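Local coordinates for protein ethylbenzene dehydrogenase alpha-subunit (Aromatoleum aromaticum, PDB 2IVF) that serves as the molybdopterin-binding subunit of a molybdenum oxidoreductase, housing a molybdenum atom, two pterin guanine dinucleotide cofactors and an iron-sulfur cluster, at residues E141-R153 / F626-M639. Numbering follows the deposited sequence.
Sequences ERVKYPLKRVGKR and FPKLKMIFALETRM. With MD1 (phosphoric acid 4-(2-amino-4-oxo-3,4,5,6,-tetrahydro-pteridin-6-yl)-2-hydroxy-3,4-dimercapto-but-3-en-yl ester guanylate ester), chain N.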
ATOM      1  N   GLU A 141      -4.823  16.805   5.688  1.00 25.46           N
ATOM      2  CA  GLU A 141      -5.639  16.552   4.498  1.00 24.58           C
ATOM      3  C   GLU A 141      -7.111  16.606   4.808  1.00 24.31           C
ATOM      4  O   GLU A 141      -7.922  16.577   3.904  1.00 24.53           O
ATOM      5  CB  GLU A 141      -5.315  15.205   3.905  1.00 24.96           C
ATOM      6  CG  GLU A 141      -5.608  14.002   4.844  1.00 23.99           C
ATOM      7  CD  GLU A 141      -4.365  13.481   5.531  1.00 26.14           C
ATOM      8  OE1 GLU A 141      -3.680  14.295   6.232  1.00 23.90           O
ATOM      9  OE2 GLU A 141      -4.087  12.245   5.387  1.00 27.93           O
ATOM     10  N   ARG A 142      -7.485  16.661   6.088  1.00 24.34           N
ATOM     11  CA  ARG A 142      -8.900  16.537   6.422  1.00 24.07           C
ATOM     12  C   ARG A 142      -9.694  17.801   6.246  1.00 24.01           C
ATOM     13  O   ARG A 142      -9.242  18.876   6.609  1.00 24.09           O
ATOM     14  CB  ARG A 142      -9.070  16.087   7.855  1.00 24.19           C
ATOM     15  CG  ARG A 142      -8.576  14.735   8.109  1.00 23.22           C
ATOM     16  CD  ARG A 142      -9.111  14.255   9.453  1.00 24.93           C
ATOM     17  NE  ARG A 142     -10.518  13.916   9.350  1.00 22.87           N
ATOM     18  CZ  ARG A 142     -11.190  13.204  10.243  1.00 23.66           C
ATOM     19  NH1 ARG A 142     -10.582  12.743  11.312  1.00 26.63           N
ATOM     20  NH2 ARG A 142     -12.488  12.937  10.044  1.00 25.05           N
ATOM     21  N   VAL A 143     -10.896  17.639   5.711  1.00 24.44           N
ATOM     22  CA  VAL A 143     -11.905  18.658   5.735  1.00 24.96           C
ATOM     23  C   VAL A 143     -12.847  18.372   6.918  1.00 24.91           C
ATOM     24  O   VAL A 143     -13.343  17.253   7.094  1.00 23.27           O
ATOM     25  CB  VAL A 143     -12.563  18.767   4.385  1.00 25.83           C
ATOM     26  CG1 VAL A 143     -11.493  19.135   3.378  1.00 26.59           C
ATOM     27  CG2 VAL A 143     -13.184  17.466   3.950  1.00 29.26           C
ATOM     28  N   LYS A 144     -12.986  19.377   7.770  1.00 24.49           N
ATOM     29  CA  LYS A 144     -13.673  19.256   9.044  1.00 25.76           C
ATOM     30  C   LYS A 144     -14.890  20.163   9.146  1.00 24.93           C
ATOM     31  O   LYS A 144     -15.697  20.015  10.079  1.00 25.30           O
ATOM     32  CB  LYS A 144     -12.679  19.544  10.198  1.00 26.08           C
ATOM     33  CG  LYS A 144     -11.674  18.411  10.439  1.00 28.89           C
ATOM     34  CD  LYS A 144     -10.656  18.667  11.613  1.00 28.92           C
ATOM     35  CE  LYS A 144     -10.131  20.080  11.701  1.00 31.59           C
ATOM     36  NZ  LYS A 144      -9.131  20.257  12.822  1.00 31.67           N
ATOM     37  N   TYR A 145     -15.043  21.081   8.194  1.00 25.17           N
ATOM     38  CA  TYR A 145     -16.159  21.995   8.182  1.00 25.18           C
ATOM     39  C   TYR A 145     -16.674  22.136   6.788  1.00 23.30           C
ATOM     40  O   TYR A 145     -15.894  22.020   5.824  1.00 21.25           O
ATOM     41  CB  TYR A 145     -15.780  23.388   8.712  1.00 26.96           C
ATOM     42  CG  TYR A 145     -15.290  23.332  10.116  1.00 27.72           C
ATOM     43  CD1 TYR A 145     -16.174  23.340  11.170  1.00 29.50           C
ATOM     44  CD2 TYR A 145     -13.944  23.211  10.397  1.00 29.22           C
ATOM     45  CE1 TYR A 145     -15.742  23.222  12.465  1.00 31.02           C
ATOM     46  CE2 TYR A 145     -13.496  23.090  11.710  1.00 29.62           C
ATOM     47  CZ  TYR A 145     -14.402  23.108  12.726  1.00 31.22           C
ATOM     48  OH  TYR A 145     -13.998  23.026  14.028  1.00 32.07           O
ATOM     49  N   PRO A 146     -17.965  22.392   6.664  1.00 21.74           N
ATOM     50  CA  PRO A 146     -18.467  22.595   5.312  1.00 21.10           C
ATOM     51  C   PRO A 146     -17.805  23.787   4.697  1.00 21.36           C
ATOM     52  O   PRO A 146     -17.669  24.820   5.356  1.00 20.84           O
ATOM     53  CB  PRO A 146     -19.947  22.851   5.507  1.00 20.25           C
ATOM     54  CG  PRO A 146     -20.282  22.269   6.827  1.00 21.74           C
ATOM     55  CD  PRO A 146     -19.049  22.462   7.666  1.00 22.80           C
ATOM     56  N   LEU A 147     -17.372  23.627   3.457  1.00 20.72           N
ATOM     57  CA  LEU A 147     -16.692  24.682   2.721  1.00 21.03           C
ATOM     58  C   LEU A 147     -17.502  25.049   1.519  1.00 21.31           C
ATOM     59  O   LEU A 147     -18.041  24.160   0.833  1.00 20.85           O
ATOM     60  CB  LEU A 147     -15.346  24.148   2.250  1.00 20.59           C
ATOM     61  CG  LEU A 147     -14.403  23.782   3.387  1.00 23.02           C
ATOM     62  CD1 LEU A 147     -13.119  23.079   2.796  1.00 23.81           C
ATOM     63  CD2 LEU A 147     -14.092  25.020   4.208  1.00 22.32           C
ATOM     64  N   LYS A 148     -17.506  26.337   1.221  1.00 22.20           N
ATOM     65  CA  LYS A 148     -18.132  26.861   0.042  1.00 22.94           C
ATOM     66  C   LYS A 148     -17.101  27.609  -0.814  1.00 22.09           C
ATOM     67  O   LYS A 148     -16.327  28.417  -0.320  1.00 20.80           O
ATOM     68  CB  LYS A 148     -19.276  27.782   0.440  1.00 22.81           C
ATOM     69  CG  LYS A 148     -19.953  28.493  -0.747  1.00 23.50           C
ATOM     70  CD  LYS A 148     -21.312  28.967  -0.289  1.00 24.80           C
ATOM     71  CE  LYS A 148     -22.073  29.719  -1.308  1.00 27.89           C
ATOM     72  NZ  LYS A 148     -23.508  29.696  -0.849  1.00 28.97           N
ATOM     73  N   ARG A 149     -17.146  27.344  -2.106  1.00 22.48           N
ATOM     74  CA  ARG A 149     -16.250  27.946  -3.054  1.00 22.69           C
ATOM     75  C   ARG A 149     -16.395  29.452  -3.063  1.00 22.47           C
ATOM     76  O   ARG A 149     -17.505  29.997  -3.113  1.00 20.87           O
ATOM     77  CB  ARG A 149     -16.556  27.418  -4.464  1.00 22.43           C
ATOM     78  CG  ARG A 149     -15.802  28.100  -5.561  1.00 23.17           C
ATOM     79  CD  ARG A 149     -15.981  27.343  -6.878  1.00 22.34           C
ATOM     80  NE  ARG A 149     -17.370  27.372  -7.381  1.00 20.42           N
ATOM     81  CZ  ARG A 149     -17.924  28.328  -8.121  1.00 26.03           C
ATOM     82  NH1 ARG A 149     -17.259  29.438  -8.452  1.00 25.76           N
ATOM     83  NH2 ARG A 149     -19.190  28.195  -8.513  1.00 24.54           N
ATOM     84  N   VAL A 150     -15.239  30.105  -3.067  1.00 23.47           N
ATOM     85  CA  VAL A 150     -15.147  31.525  -3.155  1.00 23.26           C
ATOM     86  C   VAL A 150     -14.639  32.026  -4.507  1.00 23.72           C
ATOM     87  O   VAL A 150     -15.168  33.000  -5.021  1.00 25.48           O
ATOM     88  CB  VAL A 150     -14.271  32.065  -2.005  1.00 22.42           C
ATOM     89  CG1 VAL A 150     -13.884  33.533  -2.255  1.00 21.08           C
ATOM     90  CG2 VAL A 150     -15.064  31.969  -0.706  1.00 21.33           C
ATOM     91  N   GLY A 151     -13.610  31.383  -5.053  1.00 25.23           N
ATOM     92  CA  GLY A 151     -13.074  31.778  -6.359  1.00 25.74           C
ATOM     93  C   GLY A 151     -13.705  30.943  -7.465  1.00 26.63           C
ATOM     94  O   GLY A 151     -14.883  30.568  -7.382  1.00 27.35           O
ATOM     95  N   LYS A 152     -12.925  30.677  -8.502  1.00 26.45           N
ATOM     96  CA  LYS A 152     -13.325  29.790  -9.588  1.00 26.44           C
ATOM     97  C   LYS A 152     -13.182  28.386  -9.090  1.00 26.26           C
ATOM     98  O   LYS A 152     -12.477  28.136  -8.109  1.00 24.56           O
ATOM     99  CB  LYS A 152     -12.383  29.939 -10.781  1.00 27.39           C
ATOM    100  CG  LYS A 152     -12.290  31.286 -11.378  1.00 30.93           C
ATOM    101  CD  LYS A 152     -13.611  31.767 -11.901  1.00 33.68           C
ATOM    102  CE  LYS A 152     -13.425  32.954 -12.841  1.00 35.96           C
ATOM    103  NZ  LYS A 152     -14.701  33.673 -13.176  1.00 37.55           N
ATOM    104  N   ARG A 153     -13.830  27.445  -9.760  1.00 26.11           N
ATOM    105  CA  ARG A 153     -13.609  26.041  -9.428  1.00 25.33           C
ATOM    106  C   ARG A 153     -12.142  25.677  -9.585  1.00 25.51           C
ATOM    107  O   ARG A 153     -11.530  25.940 -10.644  1.00 24.96           O
ATOM    108  CB  ARG A 153     -14.488  25.129 -10.280  1.00 25.51           C
ATOM    109  CG  ARG A 153     -15.983  25.241  -9.946  1.00 25.29           C
ATOM    110  CD  ARG A 153     -16.883  24.578 -10.984  1.00 25.58           C
ATOM    111  NE  ARG A 153     -18.276  24.518 -10.524  1.00 24.69           N
ATOM    112  CZ  ARG A 153     -19.332  24.310 -11.307  1.00 23.44           C
ATOM    113  NH1 ARG A 153     -19.202  24.156 -12.624  1.00 21.96           N
ATOM    114  NH2 ARG A 153     -20.527  24.279 -10.770  1.00 25.35           N
ATOM    115  N   PHE A 626     -17.790  20.166 -16.342  1.00 24.61           N
ATOM    116  CA  PHE A 626     -17.927  21.181 -15.306  1.00 25.12           C
ATOM    117  C   PHE A 626     -18.658  22.441 -15.753  1.00 24.65           C
ATOM    118  O   PHE A 626     -19.524  22.912 -15.011  1.00 24.92           O
ATOM    119  CB  PHE A 626     -16.579  21.514 -14.655  1.00 26.22           C
ATOM    120  CG  PHE A 626     -15.985  20.404 -13.847  1.00 26.69           C
ATOM    121  CD1 PHE A 626     -16.700  19.254 -13.527  1.00 28.53           C
ATOM    122  CD2 PHE A 626     -14.677  20.524 -13.374  1.00 28.96           C
ATOM    123  CE1 PHE A 626     -16.132  18.256 -12.753  1.00 28.38           C
ATOM    124  CE2 PHE A 626     -14.110  19.544 -12.610  1.00 27.70           C
ATOM    125  CZ  PHE A 626     -14.813  18.410 -12.301  1.00 27.93           C
ATOM    126  N   PRO A 627     -18.348  23.003 -16.955  1.00 25.08           N
ATOM    127  CA  PRO A 627     -19.088  24.148 -17.447  1.00 25.06           C
ATOM    128  C   PRO A 627     -20.613  23.981 -17.544  1.00 24.81           C
ATOM    129  O   PRO A 627     -21.325  24.980 -17.519  1.00 24.37           O
ATOM    130  CB  PRO A 627     -18.459  24.401 -18.830  1.00 25.18           C
ATOM    131  CG  PRO A 627     -17.069  23.970 -18.630  1.00 25.85           C
ATOM    132  CD  PRO A 627     -17.243  22.688 -17.877  1.00 25.35           C
ATOM    133  N   LYS A 628     -21.115  22.753 -17.622  1.00 23.86           N
ATOM    134  CA  LYS A 628     -22.568  22.541 -17.726  1.00 24.20           C
ATOM    135  C   LYS A 628     -23.179  22.417 -16.340  1.00 24.06           C
ATOM    136  O   LYS A 628     -24.371  22.549 -16.166  1.00 23.87           O
ATOM    137  CB  LYS A 628     -22.858  21.236 -18.454  1.00 25.00           C
ATOM    138  CG  LYS A 628     -22.473  21.184 -19.895  1.00 26.59           C
ATOM    139  CD  LYS A 628     -22.266  19.704 -20.329  1.00 25.27           C
ATOM    140  CE  LYS A 628     -22.094  19.646 -21.838  1.00 28.93           C
ATOM    141  NZ  LYS A 628     -22.245  18.315 -22.454  1.00 27.83           N
ATOM    142  N   LEU A 629     -22.341  22.123 -15.359  1.00 23.63           N
ATOM    143  CA  LEU A 629     -22.816  21.803 -14.016  1.00 23.52           C
ATOM    144  C   LEU A 629     -23.064  23.050 -13.196  1.00 23.38           C
ATOM    145  O   LEU A 629     -22.171  23.901 -13.078  1.00 23.97           O
ATOM    146  CB  LEU A 629     -21.805  20.904 -13.293  1.00 22.32           C
ATOM    147  CG  LEU A 629     -21.628  19.488 -13.846  1.00 20.98           C
ATOM    148  CD1 LEU A 629     -20.562  18.803 -13.069  1.00 20.37           C
ATOM    149  CD2 LEU A 629     -22.953  18.696 -13.741  1.00 19.26           C
ATOM    150  N   LYS A 630     -24.273  23.136 -12.633  1.00 23.79           N
ATOM    151  CA  LYS A 630     -24.674  24.222 -11.720  1.00 23.75           C
ATOM    152  C   LYS A 630     -24.167  23.966 -10.291  1.00 23.85           C
ATOM    153  O   LYS A 630     -23.912  24.918  -9.534  1.00 24.22           O
ATOM    154  CB  LYS A 630     -26.192  24.342 -11.658  1.00 25.11           C
ATOM    155  CG  LYS A 630     -26.832  24.814 -12.954  1.00 30.08           C
ATOM    156  CD  LYS A 630     -26.639  26.319 -13.233  1.00 33.99           C
ATOM    157  CE  LYS A 630     -27.726  27.173 -12.568  1.00 36.47           C
ATOM    158  NZ  LYS A 630     -27.656  28.656 -12.869  1.00 38.71           N
ATOM    159  N   MET A 631     -24.067  22.695  -9.916  1.00 22.18           N
ATOM    160  CA  MET A 631     -23.621  22.336  -8.563  1.00 22.08           C
ATOM    161  C   MET A 631     -22.779  21.100  -8.589  1.00 21.85           C
ATOM    162  O   MET A 631     -23.201  20.034  -9.060  1.00 21.26           O
ATOM    163  CB  MET A 631     -24.831  22.109  -7.650  1.00 20.93           C
ATOM    164  CG  MET A 631     -24.549  21.508  -6.304  1.00 21.69           C
ATOM    165  SD  MET A 631     -23.511  22.566  -5.276  1.00 22.85           S
ATOM    166  CE  MET A 631     -24.610  24.015  -5.096  1.00 19.96           C
ATOM    167  N   ILE A 632     -21.601  21.224  -7.988  1.00 21.67           N
ATOM    168  CA  ILE A 632     -20.760  20.101  -7.753  1.00 21.76           C
ATOM    169  C   ILE A 632     -20.567  20.077  -6.273  1.00 21.76           C
ATOM    170  O   ILE A 632     -20.093  21.063  -5.700  1.00 21.11           O
ATOM    171  CB  ILE A 632     -19.388  20.260  -8.430  1.00 22.14           C
ATOM    172  CG1 ILE A 632     -19.585  20.506  -9.913  1.00 22.83           C
ATOM    173  CG2 ILE A 632     -18.561  19.028  -8.153  1.00 21.33           C
ATOM    174  CD1 ILE A 632     -18.283  20.828 -10.729  1.00 21.01           C
ATOM    175  N   PHE A 633     -20.959  18.982  -5.636  1.00 22.27           N
ATOM    176  CA  PHE A 633     -20.755  18.892  -4.200  1.00 22.25           C
ATOM    177  C   PHE A 633     -20.124  17.571  -3.844  1.00 22.89           C
ATOM    178  O   PHE A 633     -20.340  16.545  -4.507  1.00 23.05           O
ATOM    179  CB  PHE A 633     -22.036  19.161  -3.415  1.00 22.76           C
ATOM    180  CG  PHE A 633     -23.111  18.084  -3.564  1.00 22.45           C
ATOM    181  CD1 PHE A 633     -23.908  18.036  -4.690  1.00 21.83           C
ATOM    182  CD2 PHE A 633     -23.322  17.137  -2.568  1.00 22.41           C
ATOM    183  CE1 PHE A 633     -24.930  17.091  -4.803  1.00 24.17           C
ATOM    184  CE2 PHE A 633     -24.316  16.163  -2.716  1.00 23.01           C
ATOM    185  CZ  PHE A 633     -25.111  16.151  -3.824  1.00 22.30           C
ATOM    186  N   ALA A 634     -19.306  17.618  -2.807  1.00 21.95           N
ATOM    187  CA  ALA A 634     -18.533  16.487  -2.391  1.00 22.19           C
ATOM    188  C   ALA A 634     -18.851  16.163  -0.951  1.00 21.92           C
ATOM    189  O   ALA A 634     -18.972  17.075  -0.111  1.00 20.98           O
ATOM    190  CB  ALA A 634     -17.078  16.768  -2.529  1.00 21.06           C
ATOM    191  N   LEU A 635     -18.961  14.863  -0.687  1.00 20.90           N
ATOM    192  CA  LEU A 635     -19.020  14.331   0.653  1.00 22.24           C
ATOM    193  C   LEU A 635     -17.687  13.677   0.888  1.00 21.19           C
ATOM    194  O   LEU A 635     -17.452  12.552   0.430  1.00 21.65           O
ATOM    195  CB  LEU A 635     -20.129  13.318   0.810  1.00 21.62           C
ATOM    196  CG  LEU A 635     -21.507  13.892   1.062  1.00 22.21           C
ATOM    197  CD1 LEU A 635     -22.019  14.462  -0.213  1.00 22.51           C
ATOM    198  CD2 LEU A 635     -22.457  12.793   1.616  1.00 23.89           C
ATOM    199  N   GLU A 636     -16.815  14.409   1.577  1.00 21.74           N
ATOM    200  CA  GLU A 636     -15.431  14.016   1.716  1.00 22.48           C
ATOM    201  C   GLU A 636     -14.901  14.085   3.121  1.00 22.65           C
ATOM    202  O   GLU A 636     -15.327  14.892   3.963  1.00 23.08           O
ATOM    203  CB  GLU A 636     -14.564  14.910   0.804  1.00 23.00           C
ATOM    204  CG  GLU A 636     -14.174  14.303  -0.528  1.00 22.31           C
ATOM    205  CD  GLU A 636     -13.240  13.132  -0.480  1.00 26.12           C
ATOM    206  OE1 GLU A 636     -12.786  12.681   0.619  1.00 23.72           O
ATOM    207  OE2 GLU A 636     -12.943  12.647  -1.596  1.00 26.66           O
ATOM    208  N   THR A 637     -13.925  13.237   3.372  1.00 24.42           N
ATOM    209  CA  THR A 637     -13.100  13.323   4.549  1.00 24.43           C
ATOM    210  C   THR A 637     -11.832  14.090   4.247  1.00 25.13           C
ATOM    211  O   THR A 637     -11.161  14.587   5.155  1.00 25.32           O
ATOM    212  CB  THR A 637     -12.675  11.928   5.006  1.00 26.14           C
ATOM    213  OG1 THR A 637     -12.094  11.247   3.896  1.00 26.38           O
ATOM    214  CG2 THR A 637     -13.891  11.152   5.509  1.00 24.65           C
ATOM    215  N   ARG A 638     -11.518  14.197   2.964  1.00 24.05           N
ATOM    216  CA  ARG A 638     -10.212  14.582   2.530  1.00 25.08           C
ATOM    217  C   ARG A 638     -10.340  15.557   1.334  1.00 24.04           C
ATOM    218  O   ARG A 638     -11.301  15.493   0.551  1.00 23.36           O
ATOM    219  CB  ARG A 638      -9.490  13.279   2.160  1.00 24.89           C
ATOM    220  CG  ARG A 638      -8.088  13.343   1.661  1.00 25.65           C
ATOM    221  CD  ARG A 638      -7.664  11.966   1.090  1.00 24.50           C
ATOM    222  NE  ARG A 638      -8.233  11.831  -0.239  1.00 24.76           N
ATOM    223  CZ  ARG A 638      -7.640  12.236  -1.360  1.00 25.28           C
ATOM    224  NH1 ARG A 638      -6.427  12.791  -1.352  1.00 25.70           N
ATOM    225  NH2 ARG A 638      -8.284  12.119  -2.484  1.00 22.51           N
ATOM    226  N   MET A 639      -9.394  16.486   1.224  1.00 24.56           N
ATOM    227  CA  MET A 639      -9.406  17.425   0.107  1.00 24.35           C
ATOM    228  C   MET A 639      -8.787  16.756  -1.117  1.00 24.53           C
ATOM    229  O   MET A 639      -7.581  16.868  -1.395  1.00 23.30           O
ATOM    230  CB  MET A 639      -8.743  18.751   0.434  1.00 24.20           C
ATOM    231  CG  MET A 639      -8.885  19.728  -0.695  1.00 26.93           C
ATOM    232  SD  MET A 639     -10.596  20.220  -1.001  1.00 30.93           S
ATOM    233  CE  MET A 639     -10.920  21.363   0.323  1.00 29.70           C
TER
HETATM  234  PB  MD1 N1987     -11.784   6.366  -6.551  1.00 16.59           P
HETATM  235  O3B MD1 N1987     -10.620   6.599  -5.506  1.00 15.03           O
HETATM  236  O1B MD1 N1987     -12.835   5.573  -5.863  1.00 15.52           O
HETATM  237  O2B MD1 N1987     -12.090   7.575  -7.349  1.00 15.68           O
HETATM  238  O3A MD1 N1987     -11.073   5.389  -7.579  1.00 16.15           O
HETATM  239  C10 MD1 N1987     -11.104   3.951  -7.444  1.00 17.02           C
HETATM  240  C11 MD1 N1987     -10.158   3.460  -8.528  1.00 17.07           C
HETATM  241  O11 MD1 N1987      -8.826   3.691  -7.956  1.00 18.30           O
HETATM  242  C12 MD1 N1987     -10.333   1.981  -8.745  1.00 17.74           C
HETATM  243  S12 MD1 N1987     -11.143   0.991  -7.610  1.00 18.07           S
HETATM  244  C13 MD1 N1987      -9.786   1.353  -9.835  1.00 16.61           C
HETATM  245  S13 MD1 N1987      -9.918  -0.311 -10.079  1.00 15.35           S
HETATM  246  C14 MD1 N1987      -9.061   2.086 -10.898  1.00 17.48           C
HETATM  247  N15 MD1 N1987      -7.698   1.759 -11.144  1.00 15.70           N
HETATM  248  C16 MD1 N1987      -6.937   2.486 -12.022  1.00 15.37           C
HETATM  249  C15 MD1 N1987      -5.662   2.024 -12.292  1.00 17.69           C
HETATM  250  O14 MD1 N1987      -5.217   0.971 -11.762  1.00 14.42           O
HETATM  251  N17 MD1 N1987      -4.925   2.826 -13.102  1.00 16.59           N
HETATM  252  C17 MD1 N1987      -5.454   3.984 -13.675  1.00 16.80           C
HETATM  253  N16 MD1 N1987      -4.650   4.673 -14.473  1.00 15.57           N
HETATM  254  N18 MD1 N1987      -6.714   4.375 -13.427  1.00 14.92           N
HETATM  255  C20 MD1 N1987      -7.450   3.639 -12.621  1.00 16.65           C
HETATM  256  N8  MD1 N1987      -8.742   4.001 -12.407  1.00 14.77           N
HETATM  257  C7  MD1 N1987      -9.641   3.344 -11.497  1.00 16.37           C
HETATM  258  PA  MD1 N1987     -10.064   7.908  -4.751  1.00 15.83           P
HETATM  259  O1A MD1 N1987      -9.400   7.386  -3.518  1.00 15.08           O
HETATM  260  O2A MD1 N1987      -9.220   8.658  -5.708  1.00 17.48           O
HETATM  261  O5' MD1 N1987     -11.323   8.783  -4.376  1.00 17.74           O
HETATM  262  C5' MD1 N1987     -12.155   8.278  -3.337  1.00 16.74           C
HETATM  263  C4' MD1 N1987     -12.399   9.336  -2.342  1.00 14.91           C
HETATM  264  O4' MD1 N1987     -13.088   8.660  -1.296  1.00 17.51           O
HETATM  265  C1' MD1 N1987     -12.732   9.379  -0.115  1.00 16.62           C
HETATM  266  N9  MD1 N1987     -12.977   8.650   1.136  1.00 17.49           N
HETATM  267  C4  MD1 N1987     -13.988   8.924   1.949  1.00 17.93           C
HETATM  268  N3  MD1 N1987     -14.972   9.846   1.821  1.00 16.65           N
HETATM  269  C2  MD1 N1987     -15.914   9.952   2.758  1.00 16.66           C
HETATM  270  N2  MD1 N1987     -16.916  10.863   2.632  1.00 16.03           N
HETATM  271  N1  MD1 N1987     -15.803   9.161   3.885  1.00 18.55           N
HETATM  272  C6  MD1 N1987     -14.831   8.209   4.078  1.00 15.70           C
HETATM  273  O6  MD1 N1987     -14.866   7.507   5.089  1.00 16.51           O
HETATM  274  C5  MD1 N1987     -13.876   8.072   3.059  1.00 17.73           C
HETATM  275  N7  MD1 N1987     -12.798   7.316   2.882  1.00 15.71           N
HETATM  276  C8  MD1 N1987     -12.270   7.670   1.706  1.00 16.68           C
HETATM  277  C2' MD1 N1987     -11.238   9.647  -0.262  1.00 17.27           C
HETATM  278  O2' MD1 N1987     -10.773  10.783   0.508  1.00 18.21           O
HETATM  279  C3' MD1 N1987     -11.055   9.812  -1.778  1.00 16.04           C
HETATM  280  O3' MD1 N1987     -10.826  11.196  -2.153  1.00 15.84           O
HETATM  281  O   HOH W   1     -12.389  14.824   7.480  1.00 22.59           O
HETATM  282  O   HOH W   2     -22.228  26.579  -8.085  1.00 54.51           O
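The backbones of Arg142 and Arg638 pair as a single antiparallel, non-hydrogen-bonded bridge in the molybdopterin oxidoreductase fold, flanked by two backbone bonds. Met639 N donates to Glu141 O at 3.1 Å, and Val143 N to Thr637 O at the same length, the latter from 50° out of the carbonyl plane. A loop before strand 147-149 is thereby tied to the chain leaving strand 631-636, although within the mixed sheet strand 648-651 separates the two. Val143 points into the joint: its CG2 lies 3.3 Å from Glu636 O, while CG1 packs on Met639 CE, which also meets Leu147 CD1. Tyr104 and Phe103 of the beta-subunit pack against this apolar cluster.

At the other end, Arg153 makes the second polar contact. Its chain runs straight from CG to NE (chi2 167°, chi3 171°), bringing the guanidinium end-on to Leu629 O, which receives NH1 at 3.0 Å and NH2 at 2.9 Å. Ile632 CD1 sits 3.6 Å above the centre of one guanidinium face and also touches a face of the Phe626 ring. Asp647 forms a salt bridge with Arg153 NH2 and accepts Ile632 N, so one carboxylate joins the cation to strand 631-636.

Beside the bridge, the end of strand 631-636 and the residues after it illustrate how a strand's C-terminal end can hold a nucleotide. Leu635 O accepts the guanine N2 of MD1, and the Glu636 carboxylate takes both ribose hydroxyls. Its OE1 also accepts Arg638 N, consistent with fixing the turn of the acid, and the bridge's two bonds, through Thr637 O and Met639 N, hold the backbone on either side of Arg638. Asp922 forms a salt bridge with the Arg638 guanidinium, whose NE donates to MD1 O2' at 2.8 Å while NH2 reaches MD1 O3' at 2.7 Å.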